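Local structure of RNA-binding protein RO60 (Deinococcus radiodurans, 2NVO) at residues D40-V49 and L82-V90; L308-L319 and A350-V358. The protein binds several small RNAs that accumulate during recovery from ultraviolet irradiation and contributes to the resistance of the bacterium to that irradiation. All blocks are in the same frame, centred on the assembly; numbering follows the deposited sequence.

Contact 1 (D40-V49 and L82-V90); sequences DESRLTRFLV and LALRVTLDV
Val86 is the knob of this helix pair: its side chain drops into the hole framed by Glu41, Leu44, Thr45 and Leu48. With chi1 at 177°, Val86 CG1 lies opposite its own backbone N and points between Leu44 and Thr45, with Leu44 CD2 at 3.5 Å on one flank and Thr45 OG1 at 3.4 Å on the other. The hydroxyl that meets this methyl has its hydrogen bond elsewhere: Thr45 OG1 donates to Glu41 O, one turn back, while Thr45 N reaches that same oxygen from the opposite face of the carbonyl plane. Thr87 does likewise on the other helix, OG1 bonding back to Ala83 O at 2.8 Å, and the side chain of Leu48 crosses it at about a right angle. Helix 40-50 and helix 80-93 belong to the horseshoe of HEAT-like helical repeats, the TROVE domain, and the axes of the two segments approach to 9.7 Å, at a crossing angle of -48°. One turn past the knob, Val90 CG2 leans on Leu48 CD1 at 3.7 Å and also faces Thr45. Toward the N-terminal ends, Leu82 CD1 abuts the carboxylate carbon Glu41 CD at 3.4 Å; the bend of Glu41 at chi2 (89°) brings its CG, CD and OE1 all close to that one methyl. Arg85 stays near, but Glu41 OE1 and Arg85 NH1 are 4.4 Å apart, too far for a salt bridge. Asp40 lays its CB near Leu82 and spends its carboxylate on a salt bridge to Arg78. Helix 70-78 covers Leu44 and Leu82 through Leu75, whereas Val105 of helix 100-112 packs on Leu48 and Thr87.

Contact 2 (L308-L319 and A350-V358); sequences LKRGRIHPLDAL and AFTLAFGNV
Pro315 wedges against Phe351, Ala354, Phe355 and Val358, at the C-terminal end of helix 341-354 and just beyond, and its ring makes four of the apolar contacts. Its CG lies over a face of the Phe355 ring, a CH-pi contact 4.1 Å from the centroid and 26° off the ring normal. Its CD meets Val358 CG2 at 3.6 Å, and its CB touches Phe351 CD1. Further along, Ala318 CB rests on the backbone of the other helix, 3.6 Å from Phe351 N; segments 315-319 and 350-354 run nearly antiparallel, and the small side chains of Ala318, Ala350 and Ala354 are consistent with an axis separation of 7.9 Å. At the far end Leu308 CD1 presses on Leu353 CB at 3.6 Å, the two side chains crossing at about a right angle.

Across the interface several polar atoms face carbon. Pro315 O stands at the edge of the Phe351 ring, near its plane and 3.2 Å from CD1, and Ile313 O faces Ala354 CB. The amide of Asn357 lies across Lys309, OD1 nearest CA and ND2 beside CB and CG.

Hydrogen bonds within 308-319 set the turn that delivers the proline. Arg312, with positive phi, closes the preceding helix in a Schellman motif. His314 then opens the next in a capping box: its CG lies opposite its backbone N (chi1 -171°), which brings ND1 to Leu316 N at 3.1 Å, and its own N gives to Asp317 OD2 in a nearly straight bond (168°) that comes in from above the carboxylate plane.

Helix 271-283 covers Leu308 and Ile313. Segment 350-358 runs into the VWFA-like region, whose helix 388-402 touches His314, Leu316 and Phe355 and whose first strand, 364-369, follows soon after Val358.

Contacts 1 and 2 come in series along the chain, from the first helices of the TROVE horseshoe to its last, and they appear to lie near where the VWFA-like domain closes the horseshoe into a ring. Their centres are 30 Å apart and their nearest atoms about 13 Å, so neither touches the other; the VWFA-like domain bears on both. Around 40-49 it does so through the loop at Arg510 and the C-terminal Val534, whose carbonyls accept from Arg46, and around 308-319 through helices 388-402 and 522-530. Both contacts lie away from the calcium ion held by Ser372, Ser374 and Glu467. The central cavity of that ring is the probable site for single-stranded RNA.

Contact 1 (D40-V49 and L82-V90)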
loop_
_atom_site.group_PDB
_atom_site.type_symbol
_atom_site.label_atom_id
_atom_site.label_comp_id
_atom_site.label_asym_id
_atom_site.label_seq_id
_atom_site.Cartn_x
_atom_site.Cartn_y
_atom_site.Cartn_z
ATOM N N ASP A 40 -6.691 -6.343 -24.677
ATOM C CA ASP A 40 -5.345 -5.896 -24.316
ATOM C C ASP A 40 -5.398 -4.848 -23.212
ATOM O O ASP A 40 -4.634 -4.914 -22.249
ATOM C CB ASP A 40 -4.600 -5.309 -25.526
ATOM C CG ASP A 40 -4.272 -6.345 -26.587
ATOM O OD1 ASP A 40 -4.291 -7.559 -26.291
ATOM O OD2 ASP A 40 -3.985 -5.932 -27.733
ATOM N N GLU A 41 -6.297 -3.881 -23.362
ATOM C CA GLU A 41 -6.449 -2.804 -22.393
ATOM C C GLU A 41 -6.695 -3.351 -20.986
ATOM O O GLU A 41 -6.069 -2.916 -20.015
ATOM C CB GLU A 41 -7.608 -1.873 -22.783
ATOM C CG GLU A 41 -7.375 -1.014 -24.026
ATOM C CD GLU A 41 -7.814 -1.690 -25.329
ATOM O OE1 GLU A 41 -8.141 -0.960 -26.290
ATOM O OE2 GLU A 41 -7.833 -2.941 -25.396
ATOM N N SER A 42 -7.614 -4.301 -20.883
ATOM C CA SER A 42 -8.025 -4.821 -19.588
ATOM C C SER A 42 -6.968 -5.726 -18.991
ATOM O O SER A 42 -6.746 -5.716 -17.784
ATOM C CB SER A 42 -9.346 -5.582 -19.710
ATOM O OG SER A 42 -10.401 -4.693 -20.018
ATOM N N ARG A 43 -6.335 -6.526 -19.841
ATOM C CA ARG A 43 -5.335 -7.469 -19.376
ATOM C C ARG A 43 -4.092 -6.728 -18.895
ATOM O O ARG A 43 -3.484 -7.106 -17.903
ATOM C CB ARG A 43 -4.975 -8.478 -20.467
ATOM C CG ARG A 43 -4.196 -9.667 -19.937
ATOM C CD ARG A 43 -3.886 -10.687 -21.022
ATOM N NE ARG A 43 -2.991 -11.736 -20.538
ATOM C CZ ARG A 43 -2.700 -12.840 -21.222
ATOM N NH1 ARG A 43 -3.240 -13.040 -22.418
ATOM N NH2 ARG A 43 -1.878 -13.744 -20.713
ATOM N N LEU A 44 -3.719 -5.672 -19.604
ATOM C CA LEU A 44 -2.574 -4.863 -19.206
ATOM C C LEU A 44 -2.880 -4.073 -17.935
ATOM O O LEU A 44 -2.020 -3.940 -17.068
ATOM C CB LEU A 44 -2.151 -3.908 -20.326
ATOM C CG LEU A 44 -0.979 -2.983 -19.981
ATOM C CD1 LEU A 44 0.299 -3.798 -19.782
ATOM C CD2 LEU A 44 -0.773 -1.917 -21.043
ATOM N N THR A 45 -4.100 -3.551 -17.821
ATOM C CA THR A 45 -4.470 -2.803 -16.623
ATOM C C THR A 45 -4.371 -3.717 -15.397
ATOM O O THR A 45 -3.877 -3.312 -14.339
ATOM C CB THR A 45 -5.897 -2.197 -16.719
ATOM O OG1 THR A 45 -5.895 -1.093 -17.633
ATOM C CG2 THR A 45 -6.352 -1.689 -15.366
ATOM N N ARG A 46 -4.823 -4.955 -15.547
ATOM C CA ARG A 46 -4.750 -5.892 -14.431
ATOM C C ARG A 46 -3.307 -6.124 -14.006
ATOM O O ARG A 46 -2.998 -6.161 -12.827
ATOM C CB ARG A 46 -5.420 -7.222 -14.756
ATOM C CG ARG A 46 -5.443 -8.173 -13.556
ATOM C CD ARG A 46 -6.392 -9.346 -13.777
ATOM N NE ARG A 46 -7.784 -8.913 -13.732
ATOM C CZ ARG A 46 -8.827 -9.733 -13.649
ATOM N NH1 ARG A 46 -8.637 -11.046 -13.607
ATOM N NH2 ARG A 46 -10.063 -9.237 -13.608
ATOM N N PHE A 47 -2.425 -6.287 -14.983
ATOM C CA PHE A 47 -1.016 -6.467 -14.691
ATOM C C PHE A 47 -0.435 -5.232 -13.995
ATOM O O PHE A 47 0.386 -5.342 -13.081
ATOM C CB PHE A 47 -0.248 -6.778 -15.975
ATOM C CG PHE A 47 1.237 -6.773 -15.803
ATOM C CD1 PHE A 47 1.912 -7.935 -15.458
ATOM C CD2 PHE A 47 1.960 -5.607 -15.985
ATOM C CE1 PHE A 47 3.295 -7.926 -15.286
ATOM C CE2 PHE A 47 3.337 -5.596 -15.814
ATOM C CZ PHE A 47 3.997 -6.757 -15.472
ATOM N N LEU A 48 -0.854 -4.057 -14.437
ATOM C CA LEU A 48 -0.383 -2.803 -13.850
ATOM C C LEU A 48 -0.812 -2.606 -12.398
ATOM O O LEU A 48 -0.067 -2.053 -11.599
ATOM C CB LEU A 48 -0.866 -1.620 -14.682
ATOM C CG LEU A 48 -0.203 -1.495 -16.050
ATOM C CD1 LEU A 48 -0.924 -0.458 -16.895
ATOM C CD2 LEU A 48 1.265 -1.122 -15.863
ATOM N N VAL A 49 -2.011 -3.057 -12.055
ATOM C CA VAL A 49 -2.505 -2.901 -10.689
ATOM C C VAL A 49 -2.003 -3.989 -9.753
ATOM O O VAL A 49 -1.526 -3.705 -8.661
ATOM C CB VAL A 49 -4.051 -2.890 -10.631
ATOM C CG1 VAL A 49 -4.541 -2.980 -9.176
ATOM C CG2 VAL A 49 -4.593 -1.658 -11.311
ATOM N N LEU A 82 -0.804 1.913 -27.272
ATOM C CA LEU A 82 -1.890 1.679 -26.335
ATOM C C LEU A 82 -1.321 1.212 -24.992
ATOM O O LEU A 82 -1.839 1.568 -23.936
ATOM C CB LEU A 82 -2.934 0.705 -26.899
ATOM C CG LEU A 82 -3.136 -0.689 -26.304
ATOM C CD1 LEU A 82 -4.608 -1.013 -26.224
ATOM C CD2 LEU A 82 -2.408 -1.745 -27.106
ATOM N N ALA A 83 -0.242 0.433 -25.043
ATOM C CA ALA A 83 0.475 0.048 -23.833
ATOM C C ALA A 83 0.757 1.302 -23.021
ATOM O O ALA A 83 0.555 1.334 -21.812
ATOM C CB ALA A 83 1.772 -0.663 -24.185
ATOM N N LEU A 84 1.192 2.352 -23.711
ATOM C CA LEU A 84 1.544 3.615 -23.077
ATOM C C LEU A 84 0.311 4.369 -22.576
ATOM O O LEU A 84 0.336 4.961 -21.497
ATOM C CB LEU A 84 2.297 4.491 -24.070
ATOM C CG LEU A 84 3.496 5.317 -23.600
ATOM C CD1 LEU A 84 3.615 6.578 -24.450
ATOM C CD2 LEU A 84 3.405 5.677 -22.132
ATOM N N ARG A 85 -0.757 4.375 -23.370
ATOM C CA ARG A 85 -1.975 5.068 -22.968
ATOM C C ARG A 85 -2.598 4.390 -21.746
ATOM O O ARG A 85 -3.009 5.058 -20.799
ATOM C CB ARG A 85 -2.980 5.131 -24.125
ATOM C CG ARG A 85 -4.431 5.322 -23.689
ATOM C CD ARG A 85 -5.367 5.496 -24.887
ATOM N NE ARG A 85 -5.054 4.571 -25.975
ATOM C CZ ARG A 85 -5.648 3.395 -26.157
ATOM N NH1 ARG A 85 -6.600 2.992 -25.323
ATOM N NH2 ARG A 85 -5.289 2.621 -27.175
ATOM N N VAL A 86 -2.657 3.062 -21.782
ATOM C CA VAL A 86 -3.138 2.265 -20.659
ATOM C C VAL A 86 -2.314 2.574 -19.401
ATOM O O VAL A 86 -2.859 2.794 -18.319
ATOM C CB VAL A 86 -3.079 0.751 -20.990
ATOM C CG1 VAL A 86 -3.514 -0.087 -19.798
ATOM C CG2 VAL A 86 -3.938 0.433 -22.207
ATOM N N THR A 87 -0.997 2.619 -19.560
ATOM C CA THR A 87 -0.098 2.870 -18.440
ATOM C C THR A 87 -0.300 4.246 -17.821
ATOM O O THR A 87 -0.316 4.379 -16.602
ATOM C CB THR A 87 1.382 2.653 -18.839
ATOM O OG1 THR A 87 1.571 1.282 -19.159
ATOM C CG2 THR A 87 2.323 3.014 -17.705
ATOM N N LEU A 88 -0.478 5.271 -18.648
ATOM C CA LEU A 88 -0.713 6.603 -18.103
ATOM C C LEU A 88 -2.068 6.698 -17.397
ATOM O O LEU A 88 -2.177 7.316 -16.338
ATOM C CB LEU A 88 -0.569 7.678 -19.185
ATOM C CG LEU A 88 0.860 8.203 -19.385
ATOM C CD1 LEU A 88 1.843 7.057 -19.540
ATOM C CD2 LEU A 88 0.923 9.129 -20.593
ATOM N N ASP A 89 -3.087 6.073 -17.987
ATOM C CA ASP A 89 -4.416 5.996 -17.381
ATOM C C ASP A 89 -4.361 5.397 -15.972
ATOM O O ASP A 89 -5.021 5.877 -15.051
ATOM C CB ASP A 89 -5.365 5.157 -18.250
ATOM C CG ASP A 89 -5.868 5.910 -19.489
ATOM O OD1 ASP A 89 -6.638 5.310 -20.271
ATOM O OD2 ASP A 89 -5.495 7.087 -19.685
ATOM N N VAL A 90 -3.581 4.334 -15.812
ATOM C CA VAL A 90 -3.466 3.687 -14.513
ATOM C C VAL A 90 -2.695 4.562 -13.524
ATOM O O VAL A 90 -3.105 4.703 -12.371
ATOM C CB VAL A 90 -2.804 2.306 -14.619
ATOM C CG1 VAL A 90 -2.443 1.780 -13.224
ATOM C CG2 VAL A 90 -3.713 1.343 -15.358
#

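Contact 2 (L308-L319 and A350-V358)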
loop_
_atom_site.group_PDB
_atom_site.type_symbol
_atom_site.label_atom_id
_atom_site.label_comp_id
_atom_site.label_asym_id
_atom_site.label_seq_id
_atom_site.Cartn_x
_atom_site.Cartn_y
_atom_site.Cartn_z
ATOM N N LEU A 308 -8.313 12.604 10.368
ATOM C CA LEU A 308 -8.595 11.247 9.917
ATOM C C LEU A 308 -9.018 11.244 8.439
ATOM O O LEU A 308 -8.516 10.445 7.634
ATOM C CB LEU A 308 -9.679 10.618 10.799
ATOM C CG LEU A 308 -9.240 10.206 12.214
ATOM C CD1 LEU A 308 -10.424 9.910 13.103
ATOM C CD2 LEU A 308 -8.274 9.003 12.169
ATOM N N LYS A 309 -9.933 12.147 8.083
ATOM C CA LYS A 309 -10.440 12.220 6.713
ATOM C C LYS A 309 -9.366 12.624 5.719
ATOM O O LYS A 309 -9.186 11.976 4.693
ATOM C CB LYS A 309 -11.627 13.186 6.618
ATOM C CG LYS A 309 -12.133 13.415 5.195
ATOM C CD LYS A 309 -13.283 14.418 5.171
ATOM C CE LYS A 309 -13.969 14.463 3.808
ATOM N NZ LYS A 309 -13.028 14.826 2.702
ATOM N N ARG A 310 -8.648 13.698 6.024
ATOM C CA ARG A 310 -7.637 14.218 5.111
ATOM C C ARG A 310 -6.460 13.265 4.952
ATOM O O ARG A 310 -5.842 13.194 3.887
ATOM C CB ARG A 310 -7.156 15.600 5.574
ATOM C CG ARG A 310 -5.886 16.091 4.888
ATOM C CD ARG A 310 -5.627 17.547 5.235
ATOM N NE ARG A 310 -6.144 17.873 6.561
ATOM C CZ ARG A 310 -5.409 17.907 7.668
ATOM N NH1 ARG A 310 -4.108 17.644 7.612
ATOM N NH2 ARG A 310 -5.977 18.208 8.834
ATOM N N GLY A 311 -6.158 12.529 6.016
ATOM C CA GLY A 311 -5.104 11.534 5.983
ATOM C C GLY A 311 -5.593 10.213 5.413
ATOM O O GLY A 311 -4.810 9.274 5.244
ATOM N N ARG A 312 -6.891 10.131 5.134
ATOM C CA ARG A 312 -7.470 8.927 4.545
ATOM C C ARG A 312 -7.133 7.666 5.349
ATOM O O ARG A 312 -6.756 6.637 4.783
ATOM C CB ARG A 312 -6.997 8.768 3.094
ATOM C CG ARG A 312 -7.383 9.934 2.187
ATOM C CD ARG A 312 -7.307 9.551 0.712
ATOM N NE ARG A 312 -6.049 9.943 0.074
ATOM C CZ ARG A 312 -4.979 9.159 -0.034
ATOM N NH1 ARG A 312 -4.990 7.929 0.467
ATOM N NH2 ARG A 312 -3.888 9.608 -0.642
ATOM N N ILE A 313 -7.269 7.756 6.668
ATOM C CA ILE A 313 -6.965 6.628 7.544
ATOM C C ILE A 313 -8.046 5.564 7.426
ATOM O O ILE A 313 -9.238 5.848 7.582
ATOM C CB ILE A 313 -6.806 7.063 9.024
ATOM C CG1 ILE A 313 -5.720 8.139 9.150
ATOM C CG2 ILE A 313 -6.455 5.875 9.904
ATOM C CD1 ILE A 313 -4.447 7.812 8.429
ATOM N N HIS A 314 -7.620 4.343 7.115
ATOM C CA HIS A 314 -8.533 3.231 6.967
ATOM C C HIS A 314 -8.707 2.646 8.360
ATOM O O HIS A 314 -7.801 2.732 9.168
ATOM C CB HIS A 314 -7.921 2.202 6.023
ATOM C CG HIS A 314 -8.862 1.113 5.621
ATOM N ND1 HIS A 314 -9.059 -0.015 6.386
ATOM C CD2 HIS A 314 -9.655 0.978 4.532
ATOM C CE1 HIS A 314 -9.925 -0.807 5.777
ATOM N NE2 HIS A 314 -10.307 -0.224 4.658
ATOM N N PRO A 315 -9.880 2.077 8.655
ATOM C CA PRO A 315 -10.055 1.500 9.988
ATOM C C PRO A 315 -8.949 0.484 10.351
ATOM O O PRO A 315 -8.499 0.476 11.488
ATOM C CB PRO A 315 -11.441 0.845 9.909
ATOM C CG PRO A 315 -12.156 1.614 8.834
ATOM C CD PRO A 315 -11.094 1.965 7.828
ATOM N N LEU A 316 -8.520 -0.342 9.397
ATOM C CA LEU A 316 -7.419 -1.286 9.626
ATOM C C LEU A 316 -6.082 -0.599 9.946
ATOM O O LEU A 316 -5.223 -1.177 10.612
ATOM C CB LEU A 316 -7.255 -2.214 8.421
ATOM C CG LEU A 316 -8.376 -3.234 8.282
ATOM C CD1 LEU A 316 -8.158 -4.069 7.024
ATOM C CD2 LEU A 316 -8.415 -4.110 9.531
ATOM N N ASP A 317 -5.893 0.614 9.447
ATOM C CA ASP A 317 -4.730 1.415 9.812
ATOM C C ASP A 317 -4.758 1.698 11.305
ATOM O O ASP A 317 -3.737 1.616 11.976
ATOM C CB ASP A 317 -4.726 2.749 9.066
ATOM C CG ASP A 317 -4.413 2.602 7.593
ATOM O OD1 ASP A 317 -3.751 1.603 7.226
ATOM O OD2 ASP A 317 -4.821 3.496 6.800
ATOM N N ALA A 318 -5.940 2.031 11.827
ATOM C CA ALA A 318 -6.054 2.313 13.238
ATOM C C ALA A 318 -5.933 1.024 14.042
ATOM O O ALA A 318 -5.323 1.011 15.097
ATOM C CB ALA A 318 -7.382 3.039 13.549
ATOM N N LEU A 319 -6.524 -0.059 13.539
ATOM C CA LEU A 319 -6.435 -1.332 14.251
ATOM C C LEU A 319 -4.965 -1.761 14.330
ATOM O O LEU A 319 -4.503 -2.139 15.386
ATOM C CB LEU A 319 -7.303 -2.419 13.595
ATOM C CG LEU A 319 -7.336 -3.766 14.339
ATOM C CD1 LEU A 319 -7.606 -3.603 15.839
ATOM C CD2 LEU A 319 -8.364 -4.734 13.696
ATOM N N ALA A 350 -10.581 5.916 16.923
ATOM C CA ALA A 350 -10.129 6.202 15.570
ATOM C C ALA A 350 -10.617 5.125 14.591
ATOM O O ALA A 350 -11.031 5.433 13.480
ATOM C CB ALA A 350 -8.605 6.326 15.522
ATOM N N PHE A 351 -10.571 3.869 15.022
ATOM C CA PHE A 351 -11.074 2.758 14.219
ATOM C C PHE A 351 -12.520 3.002 13.783
ATOM O O PHE A 351 -12.841 2.946 12.601
ATOM C CB PHE A 351 -10.975 1.473 15.042
ATOM C CG PHE A 351 -11.582 0.266 14.390
ATOM C CD1 PHE A 351 -10.893 -0.434 13.418
ATOM C CD2 PHE A 351 -12.829 -0.207 14.793
ATOM C CE1 PHE A 351 -11.435 -1.590 12.834
ATOM C CE2 PHE A 351 -13.378 -1.358 14.217
ATOM C CZ PHE A 351 -12.669 -2.047 13.223
ATOM N N THR A 352 -13.382 3.308 14.743
ATOM C CA THR A 352 -14.800 3.565 14.458
ATOM C C THR A 352 -14.989 4.792 13.573
ATOM O O THR A 352 -15.760 4.759 12.612
ATOM C CB THR A 352 -15.594 3.687 15.759
ATOM O OG1 THR A 352 -15.428 2.480 16.515
ATOM C CG2 THR A 352 -17.087 3.913 15.478
ATOM N N LEU A 353 -14.255 5.863 13.865
ATOM C CA LEU A 353 -14.368 7.114 13.104
ATOM C C LEU A 353 -13.899 6.967 11.667
ATOM O O LEU A 353 -14.388 7.650 10.767
ATOM C CB LEU A 353 -13.582 8.238 13.791
ATOM C CG LEU A 353 -14.075 8.646 15.178
ATOM C CD1 LEU A 353 -13.091 9.594 15.876
ATOM C CD2 LEU A 353 -15.451 9.279 15.066
ATOM N N ALA A 354 -12.960 6.060 11.436
ATOM C CA ALA A 354 -12.398 5.881 10.104
ATOM C C ALA A 354 -13.368 5.226 9.106
ATOM O O ALA A 354 -13.181 5.347 7.907
ATOM C CB ALA A 354 -11.058 5.097 10.174
ATOM N N PHE A 355 -14.393 4.536 9.596
ATOM C CA PHE A 355 -15.391 3.929 8.715
ATOM C C PHE A 355 -16.025 4.961 7.785
ATOM O O PHE A 355 -16.316 4.673 6.628
ATOM C CB PHE A 355 -16.495 3.255 9.520
ATOM C CG PHE A 355 -16.128 1.908 10.045
ATOM C CD1 PHE A 355 -16.748 0.769 9.558
ATOM C CD2 PHE A 355 -15.167 1.773 11.039
ATOM C CE1 PHE A 355 -16.406 -0.480 10.054
ATOM C CE2 PHE A 355 -14.843 0.530 11.543
ATOM C CZ PHE A 355 -15.459 -0.595 11.046
ATOM N N GLY A 356 -16.219 6.172 8.294
ATOM C CA GLY A 356 -16.834 7.230 7.518
ATOM C C GLY A 356 -16.033 7.658 6.309
ATOM O O GLY A 356 -16.556 8.334 5.420
ATOM N N ASN A 357 -14.768 7.258 6.256
ATOM C CA ASN A 357 -13.903 7.644 5.146
ATOM C C ASN A 357 -13.489 6.497 4.214
ATOM O O ASN A 357 -12.611 6.662 3.372
ATOM C CB ASN A 357 -12.681 8.392 5.679
ATOM C CG ASN A 357 -13.064 9.506 6.671
ATOM O OD1 ASN A 357 -12.491 9.610 7.752
ATOM N ND2 ASN A 357 -14.055 10.317 6.307
ATOM N N VAL A 358 -14.124 5.335 4.360
ATOM C CA VAL A 358 -13.878 4.219 3.445
ATOM C C VAL A 358 -14.602 4.443 2.112
ATOM O O VAL A 358 -15.798 4.723 2.096
ATOM C CB VAL A 358 -14.357 2.875 4.049
ATOM C CG1 VAL A 358 -14.372 1.780 2.993
ATOM C CG2 VAL A 358 -13.477 2.477 5.229
#